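Local atomic coordinates of aldehyde dehydrogenase 12 (Zea mays, PDB entry 6D97), a protein that probably oxidises L-glutamate gamma-semialdehyde to glutamate with NAD+ as the electron acceptor, the last step of proline breakdown in plants. Residues Asn259-Leu263 with Lys281-Leu286; Ser88-Cys92 with Asn217-Leu221; Arg186-Gly190 with Tyr214-Lys218; Glu203-Gln208 with Ala512-Thr516. One frame throughout, in Å; residues are numbered along the deposited sequence.

Contact 1. Residues Asn259-Leu263 with Lys281-Leu286. With NAD (nicotinamide-adenine-dinucleotide), chain E.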
# COMPACT_ATOMS: atom_id res chain seq x y z
N ASN A 259 4.16 25.27 28.49
CA ASN A 259 4.09 24.05 29.30
C ASN A 259 2.79 24.02 30.10
O ASN A 259 2.11 22.99 30.14
CB ASN A 259 5.30 23.97 30.22
CG ASN A 259 5.80 22.55 30.41
OD1 ASN A 259 7.00 22.30 30.36
ND2 ASN A 259 4.88 21.62 30.63
N LYS A 260 2.43 25.14 30.73
CA LYS A 260 1.20 25.19 31.50
C LYS A 260 -0.02 24.96 30.60
O LYS A 260 -0.96 24.26 31.00
CB LYS A 260 1.06 26.54 32.21
CG LYS A 260 2.17 26.89 33.18
CD LYS A 260 1.86 28.24 33.81
CE LYS A 260 3.11 29.04 34.11
NZ LYS A 260 3.88 28.46 35.25
N LEU A 261 -0.02 25.54 29.40
CA LEU A 261 -1.15 25.36 28.50
C LEU A 261 -1.31 23.89 28.12
O LEU A 261 -2.44 23.39 28.04
CB LEU A 261 -0.97 26.22 27.25
CG LEU A 261 -2.00 25.99 26.15
CD1 LEU A 261 -3.40 26.28 26.65
CD2 LEU A 261 -1.67 26.84 24.94
N LEU A 262 -0.20 23.19 27.90
CA LEU A 262 -0.27 21.77 27.54
C LEU A 262 -0.89 20.95 28.66
O LEU A 262 -1.69 20.04 28.41
CB LEU A 262 1.12 21.24 27.21
CG LEU A 262 1.84 21.81 25.98
CD1 LEU A 262 3.24 21.22 25.86
CD2 LEU A 262 1.04 21.53 24.72
N LEU A 263 -0.53 21.25 29.91
CA LEU A 263 -1.06 20.49 31.03
C LEU A 263 -2.47 20.92 31.42
O LEU A 263 -3.19 20.15 32.05
CB LEU A 263 -0.12 20.63 32.23
CG LEU A 263 1.24 19.95 32.00
CD1 LEU A 263 2.23 20.30 33.09
CD2 LEU A 263 1.05 18.44 31.90
N LYS A 281 11.41 16.37 28.81
CA LYS A 281 10.55 16.94 29.84
C LYS A 281 9.09 16.91 29.42
O LYS A 281 8.21 16.51 30.19
CB LYS A 281 10.98 18.38 30.15
CG LYS A 281 10.23 19.03 31.30
CD LYS A 281 10.35 20.55 31.23
CE LYS A 281 9.78 21.21 32.47
NZ LYS A 281 8.40 20.74 32.75
N LEU A 282 8.81 17.33 28.18
CA LEU A 282 7.44 17.30 27.68
C LEU A 282 6.93 15.87 27.55
O LEU A 282 5.77 15.58 27.85
CB LEU A 282 7.34 18.01 26.33
CG LEU A 282 7.38 19.54 26.34
CD1 LEU A 282 6.86 20.10 25.02
CD2 LEU A 282 6.55 20.07 27.50
N ALA A 283 7.79 14.95 27.10
CA ALA A 283 7.39 13.55 26.99
C ALA A 283 7.01 12.97 28.34
O ALA A 283 6.16 12.08 28.42
CB ALA A 283 8.51 12.72 26.36
N ALA A 284 7.62 13.47 29.42
CA ALA A 284 7.27 13.02 30.75
C ALA A 284 6.01 13.72 31.25
O ALA A 284 5.11 13.08 31.80
CB ALA A 284 8.43 13.24 31.72
N ASP A 285 5.94 15.05 31.06
CA ASP A 285 4.77 15.80 31.52
C ASP A 285 3.50 15.31 30.84
O ASP A 285 2.47 15.10 31.49
CB ASP A 285 4.98 17.29 31.27
CG ASP A 285 6.00 17.90 32.19
OD1 ASP A 285 6.48 17.20 33.11
OD2 ASP A 285 6.33 19.09 32.00
N LEU A 286 3.56 15.13 29.52
CA LEU A 286 2.42 14.68 28.74
C LEU A 286 2.28 13.16 28.73
O LEU A 286 1.41 12.64 28.04
CB LEU A 286 2.53 15.21 27.31
CG LEU A 286 2.35 16.73 27.20
CD1 LEU A 286 2.81 17.25 25.84
CD2 LEU A 286 0.91 17.14 27.43
PA NAD E . 14.03 24.49 22.44
O1A NAD E . 13.72 23.11 23.10
O2A NAD E . 14.79 25.48 23.17
O5B NAD E . 12.92 25.40 22.09
C5B NAD E . 12.04 25.06 21.05
C4B NAD E . 10.60 25.49 21.29
O4B NAD E . 10.02 24.85 22.41
C3B NAD E . 10.43 26.96 21.45
O3B NAD E . 9.28 27.39 20.83
C2B NAD E . 10.33 27.12 22.90
O2B NAD E . 9.63 28.26 23.23
C1B NAD E . 9.61 25.88 23.27
N9A NAD E . 9.77 25.44 24.64
C8A NAD E . 10.91 25.49 25.43
N7A NAD E . 10.64 24.95 26.62
C5A NAD E . 9.31 24.53 26.65
C6A NAD E . 8.50 23.92 27.59
N6A NAD E . 9.04 23.60 28.89
N1A NAD E . 7.23 23.63 27.30
C2A NAD E . 6.69 23.92 26.09
N3A NAD E . 7.46 24.52 25.14
C4A NAD E . 8.74 24.83 25.39
O3 NAD E . 14.79 24.55 21.18
PN NAD E . 16.21 25.21 20.96
O1N NAD E . 16.60 24.71 19.52
O2N NAD E . 16.13 26.71 20.94
O5D NAD E . 17.28 24.74 21.92
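The amide of N259 reaches from helix 255-265 to the K281/D285 pair of helix 276-285 and to the adenine of NAD. Its OD1 accepts from two donors: the adenine N6A at 2.8 Å, in a fairly straight bond (161°), and K281 NZ at 3.2 Å, which stands well above the carbonyl plane. Its ND2 gives a hydrogen to D285 OD2 (3.2 Å), approaching that oxygen from the anti side. These bonds fix which end of the amide faces the adenine amino group.

Behind them, K281 and D285, one turn apart on the helix, form a salt bridge, NZ to OD2 2.8 Å, on the carboxylate's syn lone pair. The lysine chain runs out extended and bends only at its last torsion (chi4 -52°), which turns NZ toward N259 OD1 and D285 OD2.

Beneath the polar layer, L282 CD2 lies 3.6 Å from adenine N1A, and L262 CD1 packs against both L282 CD2 and L286 CD1. L262 and L282 also rest on I195 of strand 191-196. Two roughly parallel helices, their short segments inclined by 26°, thus hold the adenine between them, the adenine end of the NAD pocket in the Rossmann-type domain of an aldehyde dehydrogenase.

Contact 2. Residues Ser88-Cys92 with Asn217-Leu221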
# COMPACT_ATOMS: atom_id res chain seq x y z
N SER A 88 -10.72 27.52 23.07
CA SER A 88 -10.72 27.29 21.63
C SER A 88 -10.42 25.83 21.31
O SER A 88 -11.03 25.25 20.41
CB SER A 88 -9.71 28.21 20.96
OG SER A 88 -9.78 28.13 19.55
N LEU A 89 -9.47 25.23 22.03
CA LEU A 89 -9.15 23.83 21.79
C LEU A 89 -10.29 22.92 22.21
O LEU A 89 -10.58 21.92 21.54
CB LEU A 89 -7.86 23.45 22.53
CG LEU A 89 -6.53 23.83 21.88
CD1 LEU A 89 -5.41 23.72 22.90
CD2 LEU A 89 -6.26 22.92 20.70
N SER A 90 -10.97 23.25 23.31
CA SER A 90 -12.06 22.42 23.80
C SER A 90 -13.24 22.36 22.83
O SER A 90 -14.08 21.47 22.95
CB SER A 90 -12.54 22.92 25.17
OG SER A 90 -13.44 24.00 25.02
N LYS A 91 -13.31 23.29 21.87
CA LYS A 91 -14.37 23.25 20.88
C LYS A 91 -14.19 22.11 19.88
O LYS A 91 -15.15 21.73 19.21
CB LYS A 91 -14.45 24.59 20.13
CG LYS A 91 -15.04 25.70 20.97
CD LYS A 91 -15.07 27.03 20.25
CE LYS A 91 -15.48 28.14 21.21
NZ LYS A 91 -15.96 29.35 20.50
N CYS A 92 -12.99 21.55 19.79
CA CYS A 92 -12.74 20.44 18.88
C CYS A 92 -12.95 19.12 19.61
O CYS A 92 -12.20 18.81 20.54
CB CYS A 92 -11.33 20.50 18.32
SG CYS A 92 -10.96 19.18 17.13
N ASN A 217 -7.46 17.51 12.74
CA ASN A 217 -7.20 18.04 14.06
C ASN A 217 -7.42 19.55 14.10
O ASN A 217 -7.50 20.22 13.07
CB ASN A 217 -5.76 17.72 14.50
CG ASN A 217 -5.43 16.24 14.39
OD1 ASN A 217 -5.82 15.44 15.24
ND2 ASN A 217 -4.71 15.88 13.33
N LYS A 218 -7.54 20.08 15.32
CA LYS A 218 -7.51 21.52 15.53
C LYS A 218 -6.26 21.86 16.32
O LYS A 218 -6.19 21.57 17.53
CB LYS A 218 -8.76 22.02 16.26
CG LYS A 218 -8.67 23.48 16.65
CD LYS A 218 -10.00 24.06 17.07
CE LYS A 218 -9.85 25.53 17.39
NZ LYS A 218 -11.16 26.18 17.69
N PRO A 219 -5.24 22.43 15.69
CA PRO A 219 -3.98 22.68 16.39
C PRO A 219 -3.89 24.08 16.97
O PRO A 219 -4.50 25.04 16.49
CB PRO A 219 -2.95 22.50 15.27
CG PRO A 219 -3.66 23.02 14.06
CD PRO A 219 -5.13 22.71 14.25
N VAL A 220 -3.11 24.18 18.04
CA VAL A 220 -2.57 25.44 18.52
C VAL A 220 -1.08 25.43 18.20
O VAL A 220 -0.37 24.46 18.53
CB VAL A 220 -2.84 25.66 20.02
CG1 VAL A 220 -2.24 24.54 20.87
CG2 VAL A 220 -2.31 27.02 20.45
N LEU A 221 -0.61 26.46 17.50
CA LEU A 221 0.75 26.50 16.99
C LEU A 221 1.56 27.51 17.78
O LEU A 221 1.16 28.67 17.93
CB LEU A 221 0.76 26.86 15.50
CG LEU A 221 2.16 27.15 14.94
CD1 LEU A 221 3.04 25.91 14.98
CD2 LEU A 221 2.06 27.68 13.53
O HOH W 1 -10.87 29.04 17.53
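K218 stretches alongside helix 83-90, its methylenes against C92 and its ammonium at S88. The close part lies at the root of the side chain, where K218 CB meets C92 CB at 3.6 Å and the sulfur of C92 sits almost as near. With CG anti to the backbone N (chi1 173°) and the chain extended beyond it, NZ is carried past C92 to S88. There it donates to S88 O at 2.9 Å, from above the carbonyl plane, and to S88 OG at 3.0 Å. On the other flank L89 fits against the strand: its CD2 approaches K218 O, and its CD1 touches V220 CG1 at 3.9 Å, the two side chains crossing at about a right angle.

The ammonium end is the wetter one. A water accepts from K218 NZ at 2.9 Å, while the exposed K91 turns its end away, leaving its NZ 6.4 Å from K218 NZ. S88 OG also has D249 of the adjoining strand 249-251 as a partner. Strand 218-223 lies between strands 249-251 and 191-196 in the five-stranded parallel sheet, and helix 83-90 packs across its beginning, on the Rossmann-type NAD-binding domain.

Contact 3. Residues Arg186-Gly190 with Tyr214-Lys218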
# COMPACT_ATOMS: atom_id res chain seq x y z
N ARG A 186 -7.86 6.20 9.26
CA ARG A 186 -6.96 7.14 9.92
C ARG A 186 -7.84 8.18 10.60
O ARG A 186 -8.43 9.04 9.94
CB ARG A 186 -6.00 7.79 8.93
CG ARG A 186 -5.17 6.82 8.11
CD ARG A 186 -4.44 5.81 8.97
NE ARG A 186 -3.65 6.46 10.01
CZ ARG A 186 -2.92 5.81 10.91
NH1 ARG A 186 -2.87 4.49 10.89
NH2 ARG A 186 -2.24 6.48 11.83
N TRP A 187 -7.94 8.09 11.92
CA TRP A 187 -8.79 8.98 12.71
C TRP A 187 -7.96 10.14 13.26
O TRP A 187 -6.80 9.95 13.64
CB TRP A 187 -9.42 8.23 13.87
CG TRP A 187 -10.87 8.51 14.03
CD1 TRP A 187 -11.48 9.13 15.08
CD2 TRP A 187 -11.90 8.16 13.11
NE1 TRP A 187 -12.84 9.19 14.87
CE2 TRP A 187 -13.12 8.61 13.66
CE3 TRP A 187 -11.92 7.52 11.86
CZ2 TRP A 187 -14.34 8.43 13.01
CZ3 TRP A 187 -13.13 7.35 11.22
CH2 TRP A 187 -14.32 7.80 11.79
N PRO A 188 -8.53 11.34 13.34
CA PRO A 188 -7.80 12.45 13.94
C PRO A 188 -7.70 12.28 15.45
O PRO A 188 -8.31 11.40 16.05
CB PRO A 188 -8.65 13.67 13.57
CG PRO A 188 -10.02 13.13 13.47
CD PRO A 188 -9.88 11.73 12.91
N TYR A 189 -6.91 13.16 16.06
CA TYR A 189 -6.86 13.22 17.51
C TYR A 189 -7.75 14.31 18.09
O TYR A 189 -8.17 14.20 19.25
CB TYR A 189 -5.42 13.45 17.98
CG TYR A 189 -4.47 12.30 17.74
CD1 TYR A 189 -4.43 11.21 18.60
CD2 TYR A 189 -3.59 12.33 16.68
CE1 TYR A 189 -3.55 10.17 18.39
CE2 TYR A 189 -2.71 11.29 16.46
CZ TYR A 189 -2.69 10.22 17.32
OH TYR A 189 -1.80 9.20 17.08
N GLY A 190 -8.05 15.34 17.31
CA GLY A 190 -8.86 16.44 17.78
C GLY A 190 -8.02 17.64 18.16
O GLY A 190 -7.30 18.20 17.34
N TYR A 214 -4.88 18.67 7.91
CA TYR A 214 -5.31 17.73 6.88
C TYR A 214 -6.06 16.55 7.48
O TYR A 214 -7.10 16.13 6.96
CB TYR A 214 -4.10 17.22 6.08
CG TYR A 214 -3.41 18.23 5.20
CD1 TYR A 214 -4.08 19.36 4.74
CD2 TYR A 214 -2.09 18.05 4.81
CE1 TYR A 214 -3.44 20.29 3.93
CE2 TYR A 214 -1.44 18.96 4.01
CZ TYR A 214 -2.12 20.08 3.56
OH TYR A 214 -1.47 20.99 2.75
N MET A 215 -5.53 15.98 8.56
CA MET A 215 -6.10 14.76 9.12
C MET A 215 -7.33 15.02 9.98
O MET A 215 -7.96 14.05 10.43
CB MET A 215 -5.05 14.01 9.94
CG MET A 215 -3.80 13.67 9.15
SD MET A 215 -4.16 12.92 7.55
CE MET A 215 -4.95 11.39 8.05
N GLY A 216 -7.69 16.27 10.22
CA GLY A 216 -8.88 16.61 10.95
C GLY A 216 -8.67 17.12 12.37
O GLY A 216 -9.64 17.15 13.14
N ASN A 217 -7.46 17.51 12.74
CA ASN A 217 -7.20 18.04 14.06
C ASN A 217 -7.42 19.55 14.10
O ASN A 217 -7.50 20.22 13.07
CB ASN A 217 -5.76 17.72 14.50
CG ASN A 217 -5.43 16.24 14.39
OD1 ASN A 217 -5.82 15.44 15.24
ND2 ASN A 217 -4.71 15.88 13.33
N LYS A 218 -7.54 20.08 15.32
CA LYS A 218 -7.51 21.52 15.53
C LYS A 218 -6.26 21.86 16.32
O LYS A 218 -6.19 21.57 17.53
CB LYS A 218 -8.76 22.02 16.26
CG LYS A 218 -8.67 23.48 16.65
CD LYS A 218 -10.00 24.06 17.07
CE LYS A 218 -9.85 25.53 17.39
NZ LYS A 218 -11.16 26.18 17.69
O HOH W 2 -8.55 11.87 8.77
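N217 sends its side chain under the turn at Y189 and G190, and each atom along it has a neighbour there. CB lies 3.3 Å from G190 O. With CG beside the backbone N (chi1 -53°), the amide swings toward the turn, and CG comes within 3.8 Å of Y189 N. OD1 at the tip then accepts two backbone hydrogens, from Y189 N at 2.7 Å and from G190 N at 3.0 Å, each donor tilted modestly from the carbonyl plane. OD1 also lies at the edge of the Y189 ring, whose plane is 21° from that of the amide. The other tip atom, ND2, donates to A212 O and W524 O, which leaves the buried amide bonded at both ends.

The backbone continues the join: K218 N donates to G190 O at 2.8 Å. Nearer the start of the contact, P188 CB sits 3.2 Å from M215 O, while M215 curls twice along its chain to bring CE 3.9 Å from R186 CB. A water bridges R186 O and M215 O. G216, with its positive phi, ends helix 203-214 in a Schellman motif.

The two segments run almost in the same direction, leading from strand 180-187 into strand 191-196 and from helix 203-214 into strand 218-223. M215 also packs on I520 and W524 of helix 517-524, and W187 reaches L478 of the second subunit.

Contact 4. Residues Glu203-Gln208 with Ala512-Thr516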
# COMPACT_ATOMS: atom_id res chain seq x y z
N GLU A 203 9.43 26.40 7.43
CA GLU A 203 9.28 25.05 6.90
C GLU A 203 8.70 24.09 7.94
O GLU A 203 7.74 23.37 7.66
CB GLU A 203 10.62 24.54 6.38
CG GLU A 203 10.59 23.13 5.81
CD GLU A 203 11.95 22.68 5.34
OE1 GLU A 203 12.80 23.54 5.05
OE2 GLU A 203 12.19 21.45 5.28
N ILE A 204 9.29 24.06 9.13
CA ILE A 204 8.87 23.11 10.15
C ILE A 204 7.45 23.42 10.62
O ILE A 204 6.58 22.54 10.55
CB ILE A 204 9.85 23.07 11.33
CG1 ILE A 204 11.22 22.55 10.88
CG2 ILE A 204 9.29 22.22 12.46
CD1 ILE A 204 12.28 22.62 11.95
N PRO A 205 7.15 24.64 11.10
CA PRO A 205 5.78 24.89 11.58
C PRO A 205 4.71 24.78 10.50
O PRO A 205 3.63 24.24 10.78
CB PRO A 205 5.86 26.31 12.16
CG PRO A 205 7.07 26.91 11.56
CD PRO A 205 8.02 25.80 11.35
N LEU A 206 4.97 25.26 9.28
CA LEU A 206 3.96 25.19 8.23
C LEU A 206 3.61 23.75 7.88
O LEU A 206 2.44 23.40 7.74
CB LEU A 206 4.42 25.94 6.98
CG LEU A 206 3.54 25.76 5.74
CD1 LEU A 206 2.17 26.38 5.96
CD2 LEU A 206 4.20 26.33 4.49
N LEU A 207 4.63 22.90 7.74
CA LEU A 207 4.39 21.53 7.30
C LEU A 207 3.68 20.71 8.36
O LEU A 207 2.83 19.87 8.04
CB LEU A 207 5.72 20.87 6.91
CG LEU A 207 6.14 20.97 5.44
CD1 LEU A 207 6.20 22.41 4.97
CD2 LEU A 207 7.48 20.28 5.21
N GLN A 208 4.00 20.93 9.64
CA GLN A 208 3.28 20.24 10.70
C GLN A 208 1.89 20.83 10.91
O GLN A 208 0.94 20.10 11.22
CB GLN A 208 4.08 20.27 12.01
CG GLN A 208 5.47 19.65 11.92
CD GLN A 208 5.45 18.12 11.87
OE1 GLN A 208 4.39 17.51 11.76
NE2 GLN A 208 6.63 17.51 11.98
N ALA A 512 8.95 11.61 15.36
CA ALA A 512 8.10 12.27 14.38
C ALA A 512 8.77 12.28 13.01
O ALA A 512 9.99 12.18 12.89
CB ALA A 512 7.79 13.70 14.82
N GLY A 513 7.94 12.35 11.98
CA GLY A 513 8.37 12.68 10.64
C GLY A 513 7.75 14.00 10.23
O GLY A 513 6.95 14.60 10.95
N ILE A 514 8.14 14.45 9.04
CA ILE A 514 7.61 15.70 8.50
C ILE A 514 7.65 15.62 6.98
O ILE A 514 8.52 14.98 6.40
CB ILE A 514 8.42 16.91 9.03
CG1 ILE A 514 7.74 18.23 8.64
CG2 ILE A 514 9.86 16.87 8.53
CD1 ILE A 514 8.37 19.45 9.30
N GLY A 515 6.66 16.26 6.34
CA GLY A 515 6.68 16.41 4.90
C GLY A 515 5.85 15.44 4.08
O GLY A 515 4.96 15.86 3.34
N THR A 516 6.14 14.14 4.20
CA THR A 516 5.57 13.13 3.32
C THR A 516 4.17 12.73 3.77
O THR A 516 3.77 12.98 4.91
CB THR A 516 6.48 11.90 3.28
OG1 THR A 516 6.59 11.32 4.59
CG2 THR A 516 7.86 12.28 2.79
O HOH W 3 4.40 17.26 7.75
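I514 lies across the first turns of helix 203-214, which links strands 191-196 and 218-223 as the helix of a right-handed beta-alpha-beta crossover in the Rossmann-type domain. E203 starts the row through its backbone, its O lying 4.3 Å from I514 CD1, while its N is hydrogen-bonded to the side chain of E148. I204 follows: its O is the closer neighbour of that methyl, and its CG2 makes a looser apolar contact with it. The I204 side chain also touches T196, a residue that binds NAD.

P205 and L206 face elsewhere in the domain, L206 toward helix 229-240. The helix comes back to the loop at L207. Its CB meets I514 CG1 at 3.7 Å, with the two side chains crossing at about a right angle, and its CD2 reaches G515 CA at 4.0 Å. I514 brings CG1 and CD1 to the helix because its CG1 branch is anti to the backbone N (chi1 -171°) and the chain stays extended to CD1. A water links the backbones here, accepting from G515 N at 2.8 Å and donating weakly to L207 O.

Q208 closes the segment. Its side chain bends at chi2 and crosses the isoleucine, again nearly perpendicular, with CG 3.9 Å from I514 CD1 and NE2 3.5 Å from I514 CB. The amide is held at both ends, since OE1 accepts from W524 NE1 of helix 517-524, the helix that T516 caps. At its other end NE2 donates to G513 O at 3.1 Å with an N-H...O angle of 153°, the donor tilted 32° from the carbonyl plane.

In the fold
All four contacts lie in or around the five-stranded parallel sheet of the NAD-binding domain. Contacts 2 and 3 share N217 and K218, have centres about 10 Å apart and touch where C92 SG packs on G190. Contact 4 lies about 18 Å from contact 2 between centres, and the two meet through P205 and L221, since helix 203-214 leads into strand 218-223. Contact 1 comes later in the chain than contacts 2 and 3, about 16 Å from contact 2 between centres, and falls within the long span bridged by contact 4. Together they tie helix 83-90 and the late 512-516 loop to the sheet that, with helices 255-265 and 276-285, forms the adenine site of NAD.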